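Local coordinates for protein putative Glycerophosphoryl diester phosphodiesterase (Silicibacter pomeroyi, PDB 3L12) that is a putative member of the glycerophosphoryl diester phosphodiesterase family with a TIM-barrel fold that holds a magnesium ion, at residues Met55-Leu69 against Glu86-Leu100. Numbering follows the deposited sequence.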
HETATM    1  N   MSE A  55      26.258   8.589  -2.543  1.00  7.94           N
HETATM    2  CA  MSE A  55      27.433   7.741  -2.515  1.00  7.49           C
HETATM    3  C   MSE A  55      27.923   7.357  -1.098  1.00  8.04           C
HETATM    4  O   MSE A  55      28.004   8.225  -0.241  1.00  9.03           O
HETATM    5  CB  MSE A  55      28.600   8.444  -3.194  1.00  9.20           C
HETATM    6  CG  MSE A  55      28.403   8.846  -4.655  1.00  9.05           C
HETATM    7 SE   MSE A  55      28.050   7.290  -5.766  0.75 11.08          SE
HETATM    8  CE  MSE A  55      29.412   6.390  -5.634  1.00 11.09           C
ATOM      9  N   THR A  56      28.270   6.092  -0.918  1.00  8.23           N
ATOM     10  CA  THR A  56      28.916   5.648   0.320  1.00  8.20           C
ATOM     11  C   THR A  56      30.424   5.952   0.257  1.00  9.75           C
ATOM     12  O   THR A  56      30.985   6.347  -0.777  1.00  8.28           O
ATOM     13  CB  THR A  56      28.742   4.141   0.512  1.00  9.38           C
ATOM     14  OG1 THR A  56      29.448   3.460  -0.521  1.00  8.33           O
ATOM     15  CG2 THR A  56      27.225   3.732   0.496  1.00  9.31           C
ATOM     16  N   ALA A  57      31.111   5.702   1.376  1.00  9.83           N
ATOM     17  CA  ALA A  57      32.564   5.901   1.441  1.00 10.63           C
ATOM     18  C   ALA A  57      33.295   5.018   0.458  1.00  9.93           C
ATOM     19  O   ALA A  57      34.337   5.411  -0.090  1.00 10.22           O
ATOM     20  CB  ALA A  57      33.079   5.588   2.862  1.00 10.35           C
ATOM     21  N   ASP A  58      32.761   3.818   0.239  1.00  9.88           N
ATOM     22  CA  ASP A  58      33.396   2.859  -0.664  1.00 11.13           C
ATOM     23  C   ASP A  58      32.893   2.931  -2.095  1.00 10.80           C
ATOM     24  O   ASP A  58      33.101   1.991  -2.870  1.00 12.57           O
ATOM     25  CB  ASP A  58      33.396   1.419  -0.093  1.00 11.80           C
ATOM     26  CG  ASP A  58      32.010   0.894   0.343  1.00 13.59           C
ATOM     27  OD1 ASP A  58      31.022   1.632   0.648  1.00 10.34           O
ATOM     28  OD2 ASP A  58      31.973  -0.359   0.453  1.00 14.56           O
ATOM     29  N   GLY A  59      32.250   4.046  -2.435  1.00 10.38           N
ATOM     30  CA  GLY A  59      31.849   4.325  -3.812  1.00 10.61           C
ATOM     31  C   GLY A  59      30.640   3.580  -4.325  1.00 10.12           C
ATOM     32  O   GLY A  59      30.508   3.378  -5.548  1.00 11.54           O
ATOM     33  N   VAL A  60      29.746   3.206  -3.429  1.00  8.76           N
ATOM     34  CA  VAL A  60      28.523   2.483  -3.828  1.00  8.63           C
ATOM     35  C   VAL A  60      27.350   3.479  -3.920  1.00  7.47           C
ATOM     36  O   VAL A  60      27.046   4.162  -2.941  1.00  8.22           O
ATOM     37  CB  VAL A  60      28.156   1.304  -2.873  1.00  9.30           C
ATOM     38  CG1 VAL A  60      26.928   0.521  -3.376  1.00  7.93           C
ATOM     39  CG2 VAL A  60      29.313   0.337  -2.706  1.00 10.87           C
ATOM     40  N   PRO A  61      26.709   3.596  -5.096  1.00  7.27           N
ATOM     41  CA  PRO A  61      25.481   4.400  -5.158  1.00  7.19           C
ATOM     42  C   PRO A  61      24.353   3.653  -4.436  1.00  6.44           C
ATOM     43  O   PRO A  61      24.052   2.493  -4.771  1.00  8.33           O
ATOM     44  CB  PRO A  61      25.179   4.508  -6.659  1.00  7.98           C
ATOM     45  CG  PRO A  61      26.413   4.034  -7.333  1.00  9.27           C
ATOM     46  CD  PRO A  61      27.105   3.093  -6.417  1.00  8.68           C
ATOM     47  N   VAL A  62      23.769   4.293  -3.436  1.00  7.99           N
ATOM     48  CA  VAL A  62      22.696   3.690  -2.624  1.00  6.61           C
ATOM     49  C   VAL A  62      21.470   4.585  -2.681  1.00  7.95           C
ATOM     50  O   VAL A  62      21.555   5.796  -2.952  1.00  8.78           O
ATOM     51  CB  VAL A  62      23.121   3.408  -1.160  1.00  7.74           C
ATOM     52  CG1 VAL A  62      24.244   2.348  -1.136  1.00  8.85           C
ATOM     53  CG2 VAL A  62      23.518   4.678  -0.449  1.00  8.51           C
ATOM     54  N   VAL A  63      20.320   3.957  -2.395  1.00  7.86           N
ATOM     55  CA  VAL A  63      19.042   4.617  -2.497  1.00  7.96           C
ATOM     56  C   VAL A  63      18.557   5.079  -1.116  1.00  7.08           C
ATOM     57  O   VAL A  63      18.036   4.269  -0.338  1.00  8.41           O
ATOM     58  CB  VAL A  63      18.018   3.706  -3.173  1.00  8.20           C
ATOM     59  CG1 VAL A  63      16.706   4.473  -3.392  1.00  6.38           C
ATOM     60  CG2 VAL A  63      18.562   3.173  -4.525  1.00  7.78           C
ATOM     61  N   THR A  64      18.783   6.363  -0.829  1.00  7.71           N
ATOM     62  CA  THR A  64      18.387   6.997   0.444  1.00  8.69           C
ATOM     63  C   THR A  64      18.270   8.484   0.142  1.00  8.67           C
ATOM     64  O   THR A  64      18.999   8.993  -0.709  1.00  7.74           O
ATOM     65  CB  THR A  64      19.322   6.642   1.612  1.00 10.80           C
ATOM     66  OG1 THR A  64      18.771   7.182   2.817  1.00 10.15           O
ATOM     67  CG2 THR A  64      20.683   7.157   1.421  1.00  9.65           C
ATOM     68  N   HIS A  65      17.408   9.175   0.881  0.50  7.87           N
ATOM     69  CA  HIS A  65      17.009  10.523   0.510  0.50  7.49           C
ATOM     70  C   HIS A  65      17.975  11.616   0.814  0.50 10.06           C
ATOM     71  O   HIS A  65      17.900  12.668   0.178  0.50 10.81           O
ATOM     72  CB  HIS A  65      15.643  10.894   1.137  0.50  6.59           C
ATOM     73  CG  HIS A  65      15.733  11.437   2.539  0.50  5.11           C
ATOM     74  ND1 HIS A  65      15.939  10.639   3.642  0.50  4.99           N
ATOM     75  CD2 HIS A  65      15.654  12.703   3.002  0.50  5.17           C
ATOM     76  CE1 HIS A  65      16.002  11.398   4.725  0.50  6.33           C
ATOM     77  NE2 HIS A  65      15.784  12.646   4.369  0.50  7.45           N
ATOM     78  N   ASN A  66      18.847  11.395   1.801  1.00  9.32           N
ATOM     79  CA  ASN A  66      19.824  12.392   2.183  1.00 10.90           C
ATOM     80  C   ASN A  66      21.244  11.864   2.424  1.00  9.16           C
ATOM     81  O   ASN A  66      21.492  10.681   2.582  1.00 10.66           O
ATOM     82  CB  ASN A  66      19.327  13.072   3.448  1.00 11.27           C
ATOM     83  CG  ASN A  66      20.009  14.379   3.707  1.00 13.61           C
ATOM     84  OD1 ASN A  66      20.457  15.065   2.755  1.00 16.11           O
ATOM     85  ND2 ASN A  66      20.168  14.717   4.989  1.00 14.40           N
ATOM     86  N   HIS A  67      22.188  12.808   2.369  1.00 11.69           N
ATOM     87  CA  HIS A  67      23.619  12.490   2.555  1.00 10.89           C
ATOM     88  C   HIS A  67      23.960  12.172   4.021  1.00  8.73           C
ATOM     89  O   HIS A  67      25.099  11.800   4.310  1.00  8.91           O
ATOM     90  CB  HIS A  67      24.487  13.601   1.937  1.00 13.54           C
ATOM     91  CG  HIS A  67      24.016  14.953   2.275  1.00 15.59           C
ATOM     92  ND1 HIS A  67      23.974  15.414   3.574  1.00 14.89           N
ATOM     93  CD2 HIS A  67      23.520  15.949   1.497  1.00 16.17           C
ATOM     94  CE1 HIS A  67      23.502  16.651   3.581  1.00 17.08           C
ATOM     95  NE2 HIS A  67      23.204  16.991   2.338  1.00 17.58           N
ATOM     96  N   HIS A  68      23.004  12.360   4.933  1.00  8.72           N
ATOM     97  CA  HIS A  68      23.075  11.909   6.313  1.00 10.73           C
ATOM     98  C   HIS A  68      21.839  11.037   6.606  1.00 10.91           C
ATOM     99  O   HIS A  68      20.783  11.224   5.990  1.00 12.09           O
ATOM    100  CB  HIS A  68      23.145  13.066   7.275  1.00 11.87           C
ATOM    101  CG  HIS A  68      24.467  13.788   7.270  1.00 12.54           C
ATOM    102  ND1 HIS A  68      24.889  14.599   6.229  1.00 14.68           N
ATOM    103  CD2 HIS A  68      25.445  13.853   8.212  1.00 11.95           C
ATOM    104  CE1 HIS A  68      26.093  15.081   6.519  1.00 14.52           C
ATOM    105  NE2 HIS A  68      26.444  14.655   7.725  1.00 13.45           N
ATOM    106  N   LEU A  69      21.967  10.101   7.540  1.00  9.35           N
ATOM    107  CA  LEU A  69      20.876   9.209   7.907  1.00  8.93           C
ATOM    108  C   LEU A  69      20.041   9.833   9.028  1.00 10.79           C
ATOM    109  O   LEU A  69      20.563  10.330  10.025  1.00 11.28           O
ATOM    110  CB  LEU A  69      21.367   7.836   8.322  1.00  9.98           C
ATOM    111  CG  LEU A  69      22.175   7.060   7.271  1.00  9.83           C
ATOM    112  CD1 LEU A  69      22.610   5.670   7.785  1.00 11.07           C
ATOM    113  CD2 LEU A  69      21.420   6.941   5.919  1.00  9.76           C
ATOM    114  N   GLU A  86      23.452  12.932  13.324  1.00  9.21           N
ATOM    115  CA  GLU A  86      23.236  12.135  12.144  1.00  9.47           C
ATOM    116  C   GLU A  86      24.539  11.690  11.542  1.00  7.11           C
ATOM    117  O   GLU A  86      25.527  12.439  11.532  1.00 11.55           O
ATOM    118  CB  GLU A  86      22.403  12.894  11.112  1.00 11.25           C
ATOM    119  CG  GLU A  86      20.987  13.108  11.500  1.00 11.98           C
ATOM    120  CD  GLU A  86      20.104  13.756  10.416  1.00 17.31           C
ATOM    121  OE1 GLU A  86      20.555  13.985   9.267  1.00 18.15           O
ATOM    122  OE2 GLU A  86      18.933  14.020  10.733  1.00 14.63           O
ATOM    123  N   ARG A  87      24.539  10.470  11.023  1.00  7.47           N
ATOM    124  CA  ARG A  87      25.721   9.916  10.411  1.00  6.55           C
ATOM    125  C   ARG A  87      25.814  10.230   8.927  1.00  6.28           C
ATOM    126  O   ARG A  87      24.810  10.087   8.186  1.00  9.00           O
ATOM    127  CB  ARG A  87      25.639   8.429  10.601  1.00  6.45           C
ATOM    128  CG  ARG A  87      25.636   7.986  12.055  1.00  7.91           C
ATOM    129  CD  ARG A  87      25.546   6.427  12.134  1.00  9.51           C
ATOM    130  NE  ARG A  87      25.126   6.045  13.486  1.00 10.82           N
ATOM    131  CZ  ARG A  87      25.023   4.801  13.936  1.00 10.88           C
ATOM    132  NH1 ARG A  87      25.385   3.760  13.207  1.00 12.97           N
ATOM    133  NH2 ARG A  87      24.586   4.631  15.168  1.00 11.55           N
ATOM    134  N   GLN A  88      27.012  10.613   8.503  1.00  6.85           N
ATOM    135  CA  GLN A  88      27.273  11.041   7.133  1.00  7.52           C
ATOM    136  C   GLN A  88      27.495   9.812   6.264  1.00  7.28           C
ATOM    137  O   GLN A  88      28.424   9.029   6.467  1.00  9.43           O
ATOM    138  CB  GLN A  88      28.483  11.944   7.090  1.00  9.17           C
ATOM    139  CG  GLN A  88      28.787  12.561   5.742  1.00 11.25           C
ATOM    140  CD  GLN A  88      30.075  13.418   5.767  1.00 12.88           C
ATOM    141  OE1 GLN A  88      30.836  13.401   6.719  1.00 15.12           O
ATOM    142  NE2 GLN A  88      30.339  14.098   4.668  1.00 16.52           N
ATOM    143  N   VAL A  89      26.665   9.691   5.248  1.00  7.62           N
ATOM    144  CA  VAL A  89      26.712   8.495   4.394  1.00  7.26           C
ATOM    145  C   VAL A  89      28.075   8.312   3.680  1.00  7.65           C
ATOM    146  O   VAL A  89      28.571   7.190   3.564  1.00  9.97           O
ATOM    147  CB  VAL A  89      25.501   8.456   3.383  1.00  8.51           C
ATOM    148  CG1 VAL A  89      25.701   7.379   2.314  1.00  8.09           C
ATOM    149  CG2 VAL A  89      24.138   8.286   4.111  1.00  7.54           C
ATOM    150  N   ALA A  90      28.666   9.406   3.225  1.00  9.93           N
ATOM    151  CA  ALA A  90      29.956   9.405   2.505  1.00  8.29           C
ATOM    152  C   ALA A  90      31.118   8.910   3.379  1.00 11.47           C
ATOM    153  O   ALA A  90      32.221   8.627   2.866  1.00 12.15           O
ATOM    154  CB  ALA A  90      30.264  10.800   1.977  1.00 11.04           C
ATOM    155  N   GLU A  91      30.906   8.920   4.695  1.00 10.84           N
ATOM    156  CA  GLU A  91      31.909   8.419   5.650  1.00 11.27           C
ATOM    157  C   GLU A  91      31.656   6.992   6.146  1.00  9.77           C
ATOM    158  O   GLU A  91      32.394   6.529   7.011  1.00  9.55           O
ATOM    159  CB  GLU A  91      31.999   9.371   6.846  1.00 13.69           C
ATOM    160  CG  GLU A  91      32.628  10.739   6.488  1.00 19.48           C
ATOM    161  CD  GLU A  91      34.140  10.688   6.212  1.00 23.56           C
ATOM    162  OE1 GLU A  91      34.811   9.670   6.551  1.00 27.60           O
ATOM    163  OE2 GLU A  91      34.710  11.694   5.676  1.00 27.69           O
HETATM  164  N   MSE A  92      30.602   6.339   5.649  1.00  8.93           N
HETATM  165  CA  MSE A  92      30.230   4.965   5.999  1.00  8.25           C
HETATM  166  C   MSE A  92      30.383   4.042   4.813  1.00  9.21           C
HETATM  167  O   MSE A  92      30.073   4.418   3.665  1.00  8.35           O
HETATM  168  CB  MSE A  92      28.753   4.894   6.430  1.00  9.40           C
HETATM  169  CG  MSE A  92      28.430   5.817   7.527  1.00  8.93           C
HETATM  170 SE   MSE A  92      26.523   5.801   7.975  0.75 10.86          SE
HETATM  171  CE  MSE A  92      26.480   4.031   8.662  1.00 12.98           C
ATOM    172  N   THR A  93      30.814   2.821   5.072  1.00  8.93           N
ATOM    173  CA  THR A  93      30.853   1.813   4.038  1.00  8.76           C
ATOM    174  C   THR A  93      29.445   1.316   3.811  1.00 10.12           C
ATOM    175  O   THR A  93      28.557   1.446   4.676  1.00  8.97           O
ATOM    176  CB  THR A  93      31.737   0.622   4.389  1.00 10.78           C
ATOM    177  OG1 THR A  93      31.173  -0.103   5.488  1.00 11.21           O
ATOM    178  CG2 THR A  93      33.202   1.073   4.712  1.00 11.71           C
ATOM    179  N   TYR A  94      29.202   0.720   2.638  1.00  9.88           N
ATOM    180  CA  TYR A  94      27.902   0.165   2.381  1.00 10.72           C
ATOM    181  C   TYR A  94      27.580  -0.930   3.426  1.00 12.78           C
ATOM    182  O   TYR A  94      26.447  -1.005   3.904  1.00 11.07           O
ATOM    183  CB  TYR A  94      27.753  -0.408   0.958  1.00 11.54           C
ATOM    184  CG  TYR A  94      26.367  -0.980   0.787  1.00 11.33           C
ATOM    185  CD1 TYR A  94      25.247  -0.188   0.945  1.00 13.91           C
ATOM    186  CD2 TYR A  94      26.164  -2.324   0.520  1.00 13.63           C
ATOM    187  CE1 TYR A  94      23.944  -0.701   0.859  1.00 12.79           C
ATOM    188  CE2 TYR A  94      24.863  -2.827   0.413  1.00 14.32           C
ATOM    189  CZ  TYR A  94      23.760  -2.001   0.608  1.00 14.14           C
ATOM    190  OH  TYR A  94      22.480  -2.499   0.482  1.00 17.37           O
ATOM    191  N   ALA A  95      28.570  -1.727   3.822  1.00 11.54           N
ATOM    192  CA  ALA A  95      28.316  -2.772   4.849  1.00 12.77           C
ATOM    193  C   ALA A  95      27.826  -2.182   6.187  1.00 12.99           C
ATOM    194  O   ALA A  95      26.919  -2.719   6.809  1.00 12.88           O
ATOM    195  CB  ALA A  95      29.535  -3.633   5.076  1.00 13.72           C
ATOM    196  N   GLU A  96      28.404  -1.068   6.590  1.00 12.18           N
ATOM    197  CA  GLU A  96      27.986  -0.384   7.812  1.00 12.84           C
ATOM    198  C   GLU A  96      26.566   0.130   7.686  1.00 12.33           C
ATOM    199  O   GLU A  96      25.797   0.115   8.664  1.00  9.96           O
ATOM    200  CB  GLU A  96      28.957   0.743   8.132  1.00 13.99           C
ATOM    201  CG  GLU A  96      30.300   0.176   8.522  1.00 16.77           C
ATOM    202  CD  GLU A  96      31.488   1.130   8.330  1.00 19.87           C
ATOM    203  OE1 GLU A  96      31.289   2.298   7.930  1.00 18.89           O
ATOM    204  OE2 GLU A  96      32.653   0.674   8.618  1.00 20.24           O
ATOM    205  N   ILE A  97      26.204   0.650   6.511  1.00 10.55           N
ATOM    206  CA  ILE A  97      24.864   1.150   6.280  1.00 10.92           C
ATOM    207  C   ILE A  97      23.863   0.017   6.299  1.00 11.44           C
ATOM    208  O   ILE A  97      22.756   0.127   6.834  1.00 10.67           O
ATOM    209  CB  ILE A  97      24.748   1.923   4.949  1.00 10.63           C
ATOM    210  CG1 ILE A  97      25.499   3.264   5.095  1.00 11.79           C
ATOM    211  CG2 ILE A  97      23.267   2.113   4.586  1.00 11.38           C
ATOM    212  CD1 ILE A  97      25.769   3.945   3.743  1.00 12.83           C
ATOM    213  N   ARG A  98      24.272  -1.083   5.681  1.00 10.75           N
ATOM    214  CA  ARG A  98      23.422  -2.245   5.522  1.00 13.80           C
ATOM    215  C   ARG A  98      23.070  -2.896   6.863  1.00 11.49           C
ATOM    216  O   ARG A  98      22.038  -3.595   6.937  1.00 12.31           O
ATOM    217  CB  ARG A  98      24.130  -3.290   4.607  1.00 15.43           C
ATOM    218  CG  ARG A  98      23.188  -4.318   4.059  1.00 19.86           C
ATOM    219  CD  ARG A  98      23.831  -5.289   3.106  1.00 23.41           C
ATOM    220  NE  ARG A  98      22.785  -6.136   2.524  1.00 26.30           N
ATOM    221  N   ALA A  99      23.876  -2.648   7.904  1.00  9.86           N
ATOM    222  CA  ALA A  99      23.608  -3.168   9.244  1.00 12.24           C
ATOM    223  C   ALA A  99      22.400  -2.502   9.946  1.00 11.89           C
ATOM    224  O   ALA A  99      21.931  -2.995  11.008  1.00 11.83           O
ATOM    225  CB  ALA A  99      24.815  -3.023  10.125  1.00 13.48           C
ATOM    226  N   LEU A 100      21.942  -1.393   9.372  1.00  8.32           N
ATOM    227  CA  LEU A 100      20.814  -0.637   9.935  1.00  7.10           C
ATOM    228  C   LEU A 100      19.471  -0.971   9.339  1.00  7.51           C
ATOM    229  O   LEU A 100      19.373  -1.523   8.254  1.00  8.97           O
ATOM    230  CB  LEU A 100      21.092   0.851   9.803  1.00  6.94           C
ATOM    231  CG  LEU A 100      22.464   1.344  10.308  1.00  9.55           C
ATOM    232  CD1 LEU A 100      22.693   2.813   9.921  1.00 10.89           C
ATOM    233  CD2 LEU A 100      22.606   1.120  11.803  1.00  8.81           C
TER
HETATM  234  O   HOH W   1      30.965  -2.068   2.204  1.00 14.15           O
HETATM  235  O   HOH W   2      18.916  13.048   7.154  1.00 17.31           O
HETATM  236  O   HOH W   3      27.254  11.878   2.643  1.00 10.58           O
HETATM  237  O   HOH W   4      22.326   8.857  11.518  1.00  8.39           O
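Asp-58, on the type I turn Thr-56 to Gly-59 of a TIM-barrel fold, grips Tyr-94 at the start of helix 94-98, in the 86-100 segment, which packs against the hairpin of strands 48-55 and 61-63. With its CG between its own N and carbonyl carbon (chi1 53°), Asp-58 accepts Tyr-94 N on the syn side of OD1 at 2.8 Å. Thr-56 OG1 donates to Asp-58 OD1 from the opposite face, on the anti side, at 2.7 Å; the two donors restrain the carboxylate, and OD2 reaches Ala-95 N through a water. Thr-93 and Glu-96 close a capping box at this helix end. Val-62 CG1 approaches Tyr-94 CD1 obliquely at 3.4 Å and Thr-56 CG2 lies at the ring edge; the phenol OH is hydrogen-bonded to Val-126 O. At the other end, a single beta bridge joins His-68 to Gln-88. Gln-88 CA sits over one face of the His-68 imidazole, 3.8 Å from the centroid, a CH-pi contact, and Gln-88 CB passes His-68 NE2 at 3.5 Å; Gln-88 NE2 hydrogen-bonds Asp-153 OD2. Between these ends Leu-69 splits its methyls: Leu-69 CD2 meets Val-89 CG2 at 3.5 Å, and CD1 touches Leu-100 CD1 and the selenium of Met-92.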